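Local coordinates for protein AvmM (Streptomyces sp. NBRC 109436, PDB 7FE6) that catalyses macrocyclization through dehydration and Michael-type addition in the biosynthesis of alchivemycin A, at residues Q100-A103 and V107-A110; L121-P124 and V128-P131; C111-P116 and A138-A143; K168-G173 and N177-L182. One frame throughout, in Å; residues are numbered along the deposited sequence.

Contact 1: Q100-A103 and V107-A110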
ATOM      1  N   GLN A 100      21.846 -14.952  -1.916  1.00 71.15           N
ATOM      2  CA  GLN A 100      22.330 -14.346  -0.685  1.00 71.67           C
ATOM      3  C   GLN A 100      21.692 -15.071   0.489  1.00 69.21           C
ATOM      4  O   GLN A 100      20.527 -15.465   0.423  1.00 68.49           O
ATOM      5  CB  GLN A 100      22.009 -12.852  -0.627  1.00 69.32           C
ATOM      6  CG  GLN A 100      22.591 -12.031  -1.765  1.00 70.80           C
ATOM      7  CD  GLN A 100      24.101 -12.024  -1.758  1.00 75.41           C
ATOM      8  OE1 GLN A 100      24.720 -11.661  -0.752  1.00 77.71           O
ATOM      9  NE2 GLN A 100      24.710 -12.451  -2.870  1.00 71.07           N
ATOM     10  N   PHE A 101      22.462 -15.282   1.550  1.00 72.30           N
ATOM     11  CA  PHE A 101      22.029 -16.116   2.665  1.00 71.93           C
ATOM     12  C   PHE A 101      22.151 -15.270   3.920  1.00 77.00           C
ATOM     13  O   PHE A 101      23.212 -15.248   4.564  1.00 78.66           O
ATOM     14  CB  PHE A 101      22.862 -17.391   2.758  1.00 69.74           C
ATOM     15  CG  PHE A 101      22.803 -18.250   1.518  1.00 69.95           C
ATOM     16  CD1 PHE A 101      23.677 -18.026   0.458  1.00 72.88           C
ATOM     17  CD2 PHE A 101      21.878 -19.274   1.406  1.00 69.42           C
ATOM     18  CE1 PHE A 101      23.631 -18.818  -0.690  1.00 72.34           C
ATOM     19  CE2 PHE A 101      21.818 -20.065   0.263  1.00 70.51           C
ATOM     20  CZ  PHE A 101      22.697 -19.840  -0.784  1.00 72.17           C
ATOM     21  N   PRO A 102      21.078 -14.571   4.303  1.00 78.23           N
ATOM     22  CA  PRO A 102      21.128 -13.724   5.495  1.00 81.46           C
ATOM     23  C   PRO A 102      21.425 -14.544   6.736  1.00 89.19           C
ATOM     24  O   PRO A 102      21.134 -15.741   6.799  1.00 89.36           O
ATOM     25  CB  PRO A 102      19.725 -13.111   5.553  1.00 84.14           C
ATOM     26  CG  PRO A 102      19.205 -13.218   4.157  1.00 76.60           C
ATOM     27  CD  PRO A 102      19.775 -14.477   3.621  1.00 76.20           C
ATOM     28  N   ALA A 103      22.071 -13.895   7.708  1.00 93.79           N
ATOM     29  CA  ALA A 103      22.355 -14.571   8.967  1.00 94.10           C
ATOM     30  C   ALA A 103      21.068 -14.911   9.708  1.00 98.64           C
ATOM     31  O   ALA A 103      21.018 -15.906  10.445  1.00101.18           O
ATOM     32  CB  ALA A 103      23.267 -13.707   9.834  1.00 94.82           C
ATOM     33  N   VAL A 107      17.328 -17.572   2.121  1.00 73.30           N
ATOM     34  CA  VAL A 107      18.035 -17.195   0.904  1.00 70.55           C
ATOM     35  C   VAL A 107      17.183 -16.137   0.215  1.00 68.80           C
ATOM     36  O   VAL A 107      15.957 -16.114   0.367  1.00 66.88           O
ATOM     37  CB  VAL A 107      18.293 -18.404  -0.028  1.00 68.49           C
ATOM     38  CG1 VAL A 107      16.976 -19.023  -0.489  1.00 68.50           C
ATOM     39  CG2 VAL A 107      19.131 -17.990  -1.222  1.00 67.28           C
ATOM     40  N   HIS A 108      17.833 -15.238  -0.528  1.00 65.30           N
ATOM     41  CA  HIS A 108      17.074 -14.328  -1.372  1.00 64.31           C
ATOM     42  C   HIS A 108      17.749 -14.175  -2.727  1.00 64.17           C
ATOM     43  O   HIS A 108      18.970 -14.296  -2.860  1.00 65.09           O
ATOM     44  CB  HIS A 108      16.842 -12.969  -0.681  1.00 65.73           C
ATOM     45  CG  HIS A 108      18.054 -12.094  -0.559  1.00 68.39           C
ATOM     46  ND1 HIS A 108      18.652 -11.488  -1.643  1.00 68.98           N
ATOM     47  CD2 HIS A 108      18.748 -11.681   0.529  1.00 70.77           C
ATOM     48  CE1 HIS A 108      19.667 -10.747  -1.233  1.00 67.92           C
ATOM     49  NE2 HIS A 108      19.755 -10.855   0.081  1.00 70.40           N
ATOM     50  N   ILE A 109      16.924 -13.976  -3.748  1.00 62.90           N
ATOM     51  CA  ILE A 109      17.376 -13.905  -5.133  1.00 62.94           C
ATOM     52  C   ILE A 109      17.017 -12.505  -5.632  1.00 63.54           C
ATOM     53  O   ILE A 109      15.831 -12.186  -5.807  1.00 60.39           O
ATOM     54  CB  ILE A 109      16.725 -14.981  -6.020  1.00 63.35           C
ATOM     55  CG1 ILE A 109      16.822 -16.382  -5.402  1.00 62.84           C
ATOM     56  CG2 ILE A 109      17.397 -15.006  -7.377  1.00 61.33           C
ATOM     57  CD1 ILE A 109      18.203 -16.822  -5.094  1.00 61.77           C
ATOM     58  N   ALA A 110      18.034 -11.668  -5.857  1.00 63.83           N
ATOM     59  CA  ALA A 110      17.831 -10.302  -6.322  1.00 60.78           C
ATOM     60  C   ALA A 110      17.813 -10.263  -7.848  1.00 61.80           C
ATOM     61  O   ALA A 110      18.741 -10.750  -8.499  1.00 63.04           O
ATOM     62  CB  ALA A 110      18.916  -9.377  -5.770  1.00 60.31           C
TER
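Q100 meets H108 through both backbone and side chain. Its N donates to H108 O at 3.1 Å and its O accepts from H108 N at 2.9 Å. Beyond the backbone, Q100 CB sits over one face of the imidazole, 3.4 Å from the centroid of the H108 ring and displaced toward its rim, a CH-pi contact. The amide then turns off to D98, whose backbone O accepts from Q100 NE2. The pair is a single antiparallel hydrogen-bonded bridge: the loop after strand 89-90 lies along the start of 107-113, an outermost strand of its sheet in this chain, whose other edge pairs V107 with F66. An alanine in place of H108 is likely to leave Q100 CB without the ring it rests on and to open a gap beside P102.

F101 follows, its ring face resting on V107 CG2, which lies 4.1 Å from the F101 centroid; that methyl reaches the ring because it stands opposite the V107 nitrogen. P102, lacking an amide hydrogen, suits a position with no backbone bond to make across the turn, and its CG reaches the edge of the imidazole, 4.0 Å from H108 CD2.

Contact 2: L121-P124 and V128-P131; sequences LSKP and VPLP
L121 spreads its two methyls over two partners. CD1 meets L130 CD1 at 3.9 Å, the two leucine chains crossing at a slant, while CD2 runs up against P131 CD, also at 3.9 Å, the side chains reaching toward each other. The backbone O of L121 faces the flank of the other proline, 3.3 Å from P129 CD. A branched leucine suits this place, since one residue fills two neighbouring spots; the prolines offer rigid apolar flanks, with no amide hydrogen that would need an acceptor.

Farther along, S122 CB touches V128 CG2 at 4.2 Å, and the aliphatic part of K123 crosses P129 at about a right angle. The lysine chain bends at chi2 (-68°) and chi4 (-61°), which curls NZ back to make a weak bond with L121 O.

In the second shell, D117 holds the first strip by taking hydrogen bonds from L121 N and S122 OG. D57 and T58 grip the two ends of V128, and N49 donates to L130 O.

The side chain of L121 lies about 7 Å from bound alchivemycin A and also touches E134, a residue of the ligand pocket. Both segments belong to the loop joining strand 107-113 to strand 135-144, and L121, V128 and L130 all rest on V136 of the latter.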
ATOM      1  N   LEU A 121       9.045   8.483 -19.701  1.00 56.81           N
ATOM      2  CA  LEU A 121      10.227   9.180 -19.205  1.00 54.01           C
ATOM      3  C   LEU A 121      11.493   8.829 -19.985  1.00 62.26           C
ATOM      4  O   LEU A 121      12.448   9.627 -20.011  1.00 61.96           O
ATOM      5  CB  LEU A 121      10.450   8.848 -17.729  1.00 56.28           C
ATOM      6  CG  LEU A 121       9.310   9.271 -16.798  1.00 59.02           C
ATOM      7  CD1 LEU A 121       9.569   8.843 -15.366  1.00 54.42           C
ATOM      8  CD2 LEU A 121       9.140  10.782 -16.891  1.00 60.34           C
ATOM      9  N   SER A 122      11.523   7.660 -20.613  1.00 58.91           N
ATOM     10  CA  SER A 122      12.745   7.183 -21.223  1.00 61.04           C
ATOM     11  C   SER A 122      13.107   8.021 -22.444  1.00 67.12           C
ATOM     12  O   SER A 122      12.261   8.664 -23.075  1.00 65.66           O
ATOM     13  CB  SER A 122      12.618   5.704 -21.593  1.00 58.13           C
ATOM     14  OG  SER A 122      11.706   5.517 -22.656  1.00 57.33           O
ATOM     15  N   LYS A 123      14.392   8.030 -22.742  1.00 68.03           N
ATOM     16  CA  LYS A 123      15.030   8.810 -23.768  1.00 67.43           C
ATOM     17  C   LYS A 123      15.549   7.884 -24.851  1.00 73.79           C
ATOM     18  O   LYS A 123      15.679   6.674 -24.632  1.00 72.59           O
ATOM     19  CB  LYS A 123      16.176   9.631 -23.163  1.00 66.54           C
ATOM     20  CG  LYS A 123      15.724  10.845 -22.378  1.00 72.82           C
ATOM     21  CD  LYS A 123      15.105  11.911 -23.332  1.00 75.40           C
ATOM     22  CE  LYS A 123      14.270  12.963 -22.590  1.00 68.72           C
ATOM     23  NZ  LYS A 123      13.127  12.332 -21.873  1.00 72.21           N
ATOM     24  N   PRO A 124      15.821   8.410 -26.051  1.00 77.22           N
ATOM     25  CA  PRO A 124      16.263   7.533 -27.151  1.00 75.62           C
ATOM     26  C   PRO A 124      17.537   6.749 -26.867  1.00 76.51           C
ATOM     27  O   PRO A 124      17.733   5.693 -27.478  1.00 75.53           O
ATOM     28  CB  PRO A 124      16.432   8.509 -28.320  1.00 73.85           C
ATOM     29  CG  PRO A 124      15.486   9.623 -28.012  1.00 69.48           C
ATOM     30  CD  PRO A 124      15.515   9.775 -26.523  1.00 71.82           C
ATOM     31  N   VAL A 128      16.364   5.964 -18.432  1.00 65.67           N
ATOM     32  CA  VAL A 128      15.083   6.242 -17.800  1.00 60.42           C
ATOM     33  C   VAL A 128      15.314   7.288 -16.715  1.00 61.86           C
ATOM     34  O   VAL A 128      15.383   6.937 -15.529  1.00 61.44           O
ATOM     35  CB  VAL A 128      14.456   4.963 -17.218  1.00 61.43           C
ATOM     36  CG1 VAL A 128      13.049   5.240 -16.707  1.00 58.02           C
ATOM     37  CG2 VAL A 128      14.394   3.879 -18.263  1.00 61.15           C
ATOM     38  N   PRO A 129      15.426   8.577 -17.057  1.00 65.29           N
ATOM     39  CA  PRO A 129      15.584   9.599 -16.012  1.00 62.34           C
ATOM     40  C   PRO A 129      14.325   9.642 -15.167  1.00 57.87           C
ATOM     41  O   PRO A 129      13.243   9.306 -15.646  1.00 60.60           O
ATOM     42  CB  PRO A 129      15.777  10.901 -16.803  1.00 57.67           C
ATOM     43  CG  PRO A 129      16.011  10.490 -18.213  1.00 57.96           C
ATOM     44  CD  PRO A 129      15.344   9.175 -18.404  1.00 61.80           C
ATOM     45  N   LEU A 130      14.461  10.035 -13.895  1.00 61.71           N
ATOM     46  CA  LEU A 130      13.326  10.043 -12.961  1.00 61.88           C
ATOM     47  C   LEU A 130      13.126  11.418 -12.323  1.00 60.78           C
ATOM     48  O   LEU A 130      13.630  11.690 -11.220  1.00 61.37           O
ATOM     49  CB  LEU A 130      13.486   8.965 -11.883  1.00 59.76           C
ATOM     50  CG  LEU A 130      12.215   8.774 -11.022  1.00 57.06           C
ATOM     51  CD1 LEU A 130      11.083   8.114 -11.823  1.00 52.39           C
ATOM     52  CD2 LEU A 130      12.486   8.014  -9.722  1.00 52.35           C
ATOM     53  N   PRO A 131      12.364  12.302 -12.956  1.00 58.62           N
ATOM     54  CA  PRO A 131      12.123  13.627 -12.368  1.00 61.82           C
ATOM     55  C   PRO A 131      11.193  13.544 -11.166  1.00 62.45           C
ATOM     56  O   PRO A 131      10.492  12.550 -10.948  1.00 62.77           O
ATOM     57  CB  PRO A 131      11.479  14.423 -13.512  1.00 60.15           C
ATOM     58  CG  PRO A 131      11.685  13.580 -14.758  1.00 59.75           C
ATOM     59  CD  PRO A 131      11.735  12.161 -14.276  1.00 58.71           C
TER

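Contact 3: C111-P116 and A138-A143; sequences CQLSGP and AHVRLA
L113 presses one methyl onto two side chains of the strand across from it. Its CD2 comes 3.9 Å from V140 CG2, the leucine and valine crossing at about a right angle, and 4.3 Å from A138 CB. With the L113 CG anti to its carbonyl carbon (chi1 -81°), the branched end extends to the opposite strand, and V140 answers with CG2, the methyl anti to its carbonyl carbon. The match of sizes makes sense: a long leucine bridges a backbone separation of 7.4 Å between L113 CA and A138 CA, so the alanine can be small. All three residues are buried and apolar, and the contact is pure van der Waals packing over a small area. Y81 and L62 press on L113, and L79 and F43 on V140.

The remainder of the two segments diverges. S114 turns its hydroxyl to Q112 and donates to OE1, 2.7 Å from S114 OG to Q112 OE1, tilted 19° from the carbonyl plane, while the amide nitrogen of Q112 probably bonds to G173 O. G115 has a positive phi (135°) at which a side chain would strike the preceding carbonyl, and P116 beyond it is exposed. On the other strand H139 points away from segment 111-116, and its NE2 is hydrogen-bonded to H152 of a second subunit.

Such a meeting of apolar residues from strands 107-113 and 135-144, which belong to different sheets, is the core packing of a beta-sandwich.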
ATOM      1  N   CYS A 111      16.744  -9.697  -8.410  1.00 58.76           N
ATOM      2  CA  CYS A 111      16.512  -9.676  -9.850  1.00 57.49           C
ATOM      3  C   CYS A 111      16.379  -8.256 -10.378  1.00 58.25           C
ATOM      4  O   CYS A 111      15.636  -7.439  -9.820  1.00 56.15           O
ATOM      5  CB  CYS A 111      15.256 -10.463 -10.212  1.00 54.67           C
ATOM      6  SG  CYS A 111      15.342 -12.141  -9.707  1.00 62.16           S
ATOM      7  N   GLN A 112      17.050  -7.987 -11.487  1.00 59.36           N
ATOM      8  CA  GLN A 112      16.949  -6.696 -12.143  1.00 60.26           C
ATOM      9  C   GLN A 112      15.767  -6.686 -13.110  1.00 56.95           C
ATOM     10  O   GLN A 112      15.671  -7.534 -13.999  1.00 58.66           O
ATOM     11  CB  GLN A 112      18.255  -6.364 -12.868  1.00 57.34           C
ATOM     12  CG  GLN A 112      18.323  -4.938 -13.383  1.00 59.42           C
ATOM     13  CD  GLN A 112      19.640  -4.618 -14.093  1.00 62.45           C
ATOM     14  OE1 GLN A 112      19.703  -3.708 -14.921  1.00 62.23           O
ATOM     15  NE2 GLN A 112      20.704  -5.331 -13.732  1.00 58.31           N
ATOM     16  N   LEU A 113      14.888  -5.699 -12.941  1.00 57.39           N
ATOM     17  CA  LEU A 113      13.746  -5.453 -13.823  1.00 57.33           C
ATOM     18  C   LEU A 113      13.832  -4.051 -14.430  1.00 55.68           C
ATOM     19  O   LEU A 113      12.861  -3.285 -14.354  1.00 52.39           O
ATOM     20  CB  LEU A 113      12.426  -5.597 -13.041  1.00 52.46           C
ATOM     21  CG  LEU A 113      11.866  -7.002 -12.796  1.00 53.65           C
ATOM     22  CD1 LEU A 113      12.785  -7.822 -11.884  1.00 52.85           C
ATOM     23  CD2 LEU A 113      10.482  -6.895 -12.176  1.00 48.34           C
ATOM     24  N   SER A 114      14.960  -3.729 -15.088  1.00 56.50           N
ATOM     25  CA  SER A 114      15.207  -2.386 -15.589  1.00 55.83           C
ATOM     26  C   SER A 114      14.820  -2.315 -17.062  1.00 56.31           C
ATOM     27  O   SER A 114      14.429  -3.308 -17.681  1.00 53.24           O
ATOM     28  CB  SER A 114      16.680  -1.992 -15.440  1.00 61.01           C
ATOM     29  OG  SER A 114      17.545  -2.773 -16.290  1.00 58.61           O
ATOM     30  N   GLY A 115      14.913  -1.117 -17.623  1.00 65.67           N
ATOM     31  CA  GLY A 115      14.737  -0.944 -19.044  1.00 64.86           C
ATOM     32  C   GLY A 115      13.863   0.239 -19.396  1.00 68.52           C
ATOM     33  O   GLY A 115      13.187   0.821 -18.539  1.00 66.54           O
ATOM     34  N   PRO A 116      13.855   0.600 -20.681  1.00 60.63           N
ATOM     35  CA  PRO A 116      13.022   1.720 -21.139  1.00 59.00           C
ATOM     36  C   PRO A 116      11.546   1.461 -20.875  1.00 59.15           C
ATOM     37  O   PRO A 116      11.075   0.316 -20.890  1.00 58.73           O
ATOM     38  CB  PRO A 116      13.304   1.784 -22.643  1.00 56.67           C
ATOM     39  CG  PRO A 116      14.554   0.986 -22.844  1.00 53.29           C
ATOM     40  CD  PRO A 116      14.628  -0.021 -21.770  1.00 53.43           C
ATOM     41  N   ALA A 138       6.707  -1.441 -13.204  1.00 41.91           N
ATOM     42  CA  ALA A 138       6.884  -2.760 -13.779  1.00 42.50           C
ATOM     43  C   ALA A 138       5.595  -3.522 -13.531  1.00 44.43           C
ATOM     44  O   ALA A 138       5.128  -3.603 -12.386  1.00 46.42           O
ATOM     45  CB  ALA A 138       8.085  -3.492 -13.170  1.00 45.52           C
ATOM     46  N   HIS A 139       4.995  -4.037 -14.594  1.00 42.05           N
ATOM     47  CA  HIS A 139       3.972  -5.062 -14.455  1.00 44.68           C
ATOM     48  C   HIS A 139       4.698  -6.408 -14.409  1.00 48.63           C
ATOM     49  O   HIS A 139       5.597  -6.650 -15.217  1.00 48.64           O
ATOM     50  CB  HIS A 139       2.994  -4.994 -15.629  1.00 43.47           C
ATOM     51  CG  HIS A 139       2.270  -3.688 -15.750  1.00 47.17           C
ATOM     52  ND1 HIS A 139       0.982  -3.503 -15.281  1.00 44.54           N
ATOM     53  CD2 HIS A 139       2.662  -2.493 -16.263  1.00 44.60           C
ATOM     54  CE1 HIS A 139       0.606  -2.257 -15.524  1.00 44.82           C
ATOM     55  NE2 HIS A 139       1.606  -1.625 -16.122  1.00 42.64           N
ATOM     56  N   VAL A 140       4.357  -7.266 -13.450  1.00 44.17           N
ATOM     57  CA  VAL A 140       5.184  -8.438 -13.176  1.00 45.91           C
ATOM     58  C   VAL A 140       4.323  -9.699 -13.169  1.00 45.63           C
ATOM     59  O   VAL A 140       3.318  -9.765 -12.454  1.00 44.52           O
ATOM     60  CB  VAL A 140       5.920  -8.308 -11.829  1.00 45.00           C
ATOM     61  CG1 VAL A 140       6.867  -9.464 -11.663  1.00 48.10           C
ATOM     62  CG2 VAL A 140       6.644  -7.024 -11.734  1.00 43.39           C
ATOM     63  N   ARG A 141       4.751 -10.718 -13.912  1.00 44.87           N
ATOM     64  CA  ARG A 141       4.108 -12.023 -13.898  1.00 44.20           C
ATOM     65  C   ARG A 141       5.058 -13.031 -13.263  1.00 51.30           C
ATOM     66  O   ARG A 141       6.198 -13.213 -13.731  1.00 50.64           O
ATOM     67  CB  ARG A 141       3.701 -12.457 -15.302  1.00 42.93           C
ATOM     68  CG  ARG A 141       2.503 -11.723 -15.856  1.00 44.02           C
ATOM     69  CD  ARG A 141       2.348 -11.932 -17.366  1.00 42.89           C
ATOM     70  NE  ARG A 141       1.196 -11.221 -17.887  1.00 43.27           N
ATOM     71  CZ  ARG A 141       0.999 -10.913 -19.167  1.00 48.63           C
ATOM     72  NH1 ARG A 141       1.895 -11.235 -20.099  1.00 48.74           N
ATOM     73  NH2 ARG A 141      -0.095 -10.240 -19.518  1.00 49.67           N
ATOM     74  N   LEU A 142       4.569 -13.707 -12.217  1.00 47.51           N
ATOM     75  CA  LEU A 142       5.403 -14.522 -11.355  1.00 46.51           C
ATOM     76  C   LEU A 142       4.716 -15.848 -11.100  1.00 50.36           C
ATOM     77  O   LEU A 142       3.498 -15.900 -10.886  1.00 50.37           O
ATOM     78  CB  LEU A 142       5.673 -13.830 -10.028  1.00 46.82           C
ATOM     79  CG  LEU A 142       6.491 -14.602  -9.001  1.00 48.69           C
ATOM     80  CD1 LEU A 142       7.858 -14.945  -9.559  1.00 51.25           C
ATOM     81  CD2 LEU A 142       6.612 -13.789  -7.731  1.00 45.41           C
ATOM     82  N   ALA A 143       5.510 -16.915 -11.144  1.00 50.46           N
ATOM     83  CA  ALA A 143       5.039 -18.261 -10.867  1.00 52.78           C
ATOM     84  C   ALA A 143       6.186 -19.042 -10.249  1.00 55.21           C
ATOM     85  O   ALA A 143       7.291 -19.061 -10.800  1.00 57.48           O
ATOM     86  CB  ALA A 143       4.535 -18.945 -12.148  1.00 53.68           C
TER

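Contact 4: K168-G173 and N177-L182; sequences KSIIPG and NVFGRL
F179 offers its ring to two isoleucines that reach it from different directions. I170 CG2 comes in at the edge, near the ring plane, 4.1 Å from F179 CE2. I171 CD1 arrives obliquely, 3.7 Å from F179 CZ, its chain fully extended (chi2 -180°) so that the end methyl travels as far as it can toward the phenyl. A large apolar ring suits this place because it can meet both branched side chains at once. A serine here in place of F179 would probably leave the methyls of I170 and I171 without their apolar partner and open a gap beside F18 and L158, which also touch the ring.

The strand that carries F179 begins irregularly: N177 and V178 both face M161 of strand 153-162, a classic beta bulge. F179 points toward the loop, V178 away from it.

N177 is flanked by the loop's backbone and by I170. Its CB lies 3.4 Å from K168 O, and I170 CB lies 3.9 Å from N177 CA. The amide end turns elsewhere, OD1 taking the hydrogen of D163 N and ND2 making a weak bond to D167 OD2. S169 points away from the strand, yet its hydroxyl is hydrogen-bonded to the backbone N of G176, within the turn that links the two segments.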
ATOM      1  N   LYS A 168      28.253   3.689 -13.054  1.00 87.48           N
ATOM      2  CA  LYS A 168      28.125   2.278 -13.368  1.00 82.73           C
ATOM      3  C   LYS A 168      27.479   1.538 -12.201  1.00 80.03           C
ATOM      4  O   LYS A 168      27.689   1.885 -11.036  1.00 80.67           O
ATOM      5  CB  LYS A 168      29.498   1.687 -13.689  1.00 80.70           C
ATOM      6  CG  LYS A 168      30.151   2.295 -14.918  1.00 87.39           C
ATOM      7  CD  LYS A 168      30.796   3.654 -14.607  1.00 93.26           C
ATOM      8  CE  LYS A 168      31.676   4.179 -15.741  1.00 92.94           C
ATOM      9  NZ  LYS A 168      33.090   3.749 -15.594  1.00 88.67           N
ATOM     10  N   SER A 169      26.695   0.508 -12.521  1.00 78.36           N
ATOM     11  CA  SER A 169      26.001  -0.234 -11.477  1.00 75.99           C
ATOM     12  C   SER A 169      27.027  -0.907 -10.570  1.00 78.65           C
ATOM     13  O   SER A 169      28.105  -1.304 -11.016  1.00 75.34           O
ATOM     14  CB  SER A 169      25.071  -1.272 -12.094  1.00 71.99           C
ATOM     15  OG  SER A 169      24.136  -0.661 -12.955  1.00 68.89           O
ATOM     16  N   ILE A 170      26.700  -0.999  -9.277  1.00 79.77           N
ATOM     17  CA  ILE A 170      27.704  -1.318  -8.261  1.00 75.21           C
ATOM     18  C   ILE A 170      27.574  -2.757  -7.774  1.00 75.12           C
ATOM     19  O   ILE A 170      28.547  -3.339  -7.291  1.00 78.75           O
ATOM     20  CB  ILE A 170      27.658  -0.308  -7.095  1.00 77.86           C
ATOM     21  CG1 ILE A 170      29.057  -0.159  -6.492  1.00 77.83           C
ATOM     22  CG2 ILE A 170      26.646  -0.698  -6.038  1.00 73.33           C
ATOM     23  CD1 ILE A 170      29.155   0.893  -5.398  1.00 82.15           C
ATOM     24  N   ILE A 171      26.377  -3.319  -7.834  1.00 80.86           N
ATOM     25  CA  ILE A 171      26.132  -4.712  -7.462  1.00 79.71           C
ATOM     26  C   ILE A 171      25.997  -5.525  -8.746  1.00 80.30           C
ATOM     27  O   ILE A 171      25.144  -5.191  -9.582  1.00 76.52           O
ATOM     28  CB  ILE A 171      24.865  -4.859  -6.607  1.00 78.19           C
ATOM     29  CG1 ILE A 171      24.943  -3.969  -5.373  1.00 75.66           C
ATOM     30  CG2 ILE A 171      24.675  -6.314  -6.211  1.00 76.49           C
ATOM     31  CD1 ILE A 171      23.727  -4.078  -4.501  1.00 77.09           C
ATOM     32  N   PRO A 172      26.773  -6.594  -8.929  1.00 88.72           N
ATOM     33  CA  PRO A 172      26.721  -7.312 -10.209  1.00 88.73           C
ATOM     34  C   PRO A 172      25.353  -7.947 -10.405  1.00 85.31           C
ATOM     35  O   PRO A 172      24.821  -8.609  -9.513  1.00 83.12           O
ATOM     36  CB  PRO A 172      27.839  -8.358 -10.084  1.00 89.93           C
ATOM     37  CG  PRO A 172      28.020  -8.546  -8.628  1.00 90.67           C
ATOM     38  CD  PRO A 172      27.729  -7.210  -7.992  1.00 89.17           C
ATOM     39  N   GLY A 173      24.766  -7.690 -11.567  1.00 78.86           N
ATOM     40  CA  GLY A 173      23.457  -8.181 -11.904  1.00 70.86           C
ATOM     41  C   GLY A 173      22.331  -7.197 -11.662  1.00 68.48           C
ATOM     42  O   GLY A 173      21.291  -7.301 -12.322  1.00 66.87           O
ATOM     43  N   ASN A 177      23.976   2.416  -8.720  1.00 69.61           N
ATOM     44  CA  ASN A 177      25.058   2.566  -7.758  1.00 74.26           C
ATOM     45  C   ASN A 177      24.594   3.159  -6.439  1.00 70.74           C
ATOM     46  O   ASN A 177      25.275   2.983  -5.428  1.00 75.26           O
ATOM     47  CB  ASN A 177      26.198   3.416  -8.351  1.00 75.43           C
ATOM     48  CG  ASN A 177      25.816   4.870  -8.518  1.00 78.91           C
ATOM     49  OD1 ASN A 177      24.646   5.193  -8.736  1.00 77.88           O
ATOM     50  ND2 ASN A 177      26.805   5.756  -8.460  1.00 80.33           N
ATOM     51  N   VAL A 178      23.467   3.860  -6.427  1.00 71.89           N
ATOM     52  CA  VAL A 178      22.782   4.228  -5.198  1.00 71.91           C
ATOM     53  C   VAL A 178      21.349   3.724  -5.311  1.00 68.65           C
ATOM     54  O   VAL A 178      20.867   3.409  -6.403  1.00 65.73           O
ATOM     55  CB  VAL A 178      22.828   5.741  -4.936  1.00 74.51           C
ATOM     56  CG1 VAL A 178      24.282   6.196  -4.791  1.00 74.11           C
ATOM     57  CG2 VAL A 178      22.140   6.475  -6.063  1.00 71.35           C
ATOM     58  N   PHE A 179      20.660   3.653  -4.167  1.00 65.97           N
ATOM     59  CA  PHE A 179      19.399   2.918  -4.117  1.00 64.09           C
ATOM     60  C   PHE A 179      18.322   3.695  -3.369  1.00 68.08           C
ATOM     61  O   PHE A 179      18.590   4.669  -2.663  1.00 71.43           O
ATOM     62  CB  PHE A 179      19.604   1.532  -3.485  1.00 61.52           C
ATOM     63  CG  PHE A 179      20.603   0.695  -4.214  1.00 60.66           C
ATOM     64  CD1 PHE A 179      20.224  -0.055  -5.311  1.00 59.04           C
ATOM     65  CD2 PHE A 179      21.941   0.707  -3.841  1.00 65.79           C
ATOM     66  CE1 PHE A 179      21.162  -0.811  -6.006  1.00 66.17           C
ATOM     67  CE2 PHE A 179      22.887  -0.033  -4.534  1.00 67.06           C
ATOM     68  CZ  PHE A 179      22.500  -0.797  -5.617  1.00 67.19           C
ATOM     69  N   GLY A 180      17.079   3.256  -3.560  1.00 61.96           N
ATOM     70  CA  GLY A 180      15.937   3.854  -2.914  1.00 60.81           C
ATOM     71  C   GLY A 180      15.493   3.089  -1.680  1.00 59.68           C
ATOM     72  O   GLY A 180      16.176   2.198  -1.172  1.00 59.04           O
ATOM     73  N   ARG A 181      14.314   3.465  -1.195  1.00 60.69           N
ATOM     74  CA  ARG A 181      13.736   2.903   0.019  1.00 62.17           C
ATOM     75  C   ARG A 181      13.146   1.527  -0.268  1.00 57.81           C
ATOM     76  O   ARG A 181      12.330   1.379  -1.179  1.00 58.88           O
ATOM     77  CB  ARG A 181      12.658   3.844   0.558  1.00 64.80           C
ATOM     78  CG  ARG A 181      12.196   3.530   1.966  1.00 62.88           C
ATOM     79  CD  ARG A 181      11.050   4.403   2.384  1.00 58.79           C
ATOM     80  NE  ARG A 181       9.780   3.967   1.822  1.00 58.65           N
ATOM     81  CZ  ARG A 181       8.585   4.264   2.342  1.00 62.46           C
ATOM     82  NH1 ARG A 181       8.496   5.000   3.452  1.00 61.71           N
ATOM     83  NH2 ARG A 181       7.471   3.818   1.761  1.00 57.85           N
ATOM     84  N   LEU A 182      13.580   0.518   0.476  1.00 56.81           N
ATOM     85  CA  LEU A 182      13.076  -0.831   0.273  1.00 53.88           C
ATOM     86  C   LEU A 182      11.606  -0.922   0.655  1.00 55.19           C
ATOM     87  O   LEU A 182      11.208  -0.446   1.718  1.00 56.96           O
ATOM     88  CB  LEU A 182      13.882  -1.819   1.107  1.00 52.08           C
ATOM     89  CG  LEU A 182      13.781  -3.319   0.819  1.00 52.99           C
ATOM     90  CD1 LEU A 182      14.224  -3.658  -0.596  1.00 56.08           C
ATOM     91  CD2 LEU A 182      14.658  -4.071   1.807  1.00 52.52           C
TER

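Followed from the N terminus, contact 1 comes first, closing a three-residue turn just where strand 107-113 begins. The same strand runs straight into contact 3, whose partner is strand 135-144 of the other sheet. Contact 2 is nested within the long loop that contact 3 closes; it closes a short turn of its own, and V128 and S122 pack on G115 and P116 at the exit of strand 107-113. Contact 4 comes last in the series, closing the turn before strand 178-189 on the sheet used by contacts 1 and 3, and G173 links it to contact 3. None of the loops cross, and contacts 1 and 2 lie about 31 Å apart between centres.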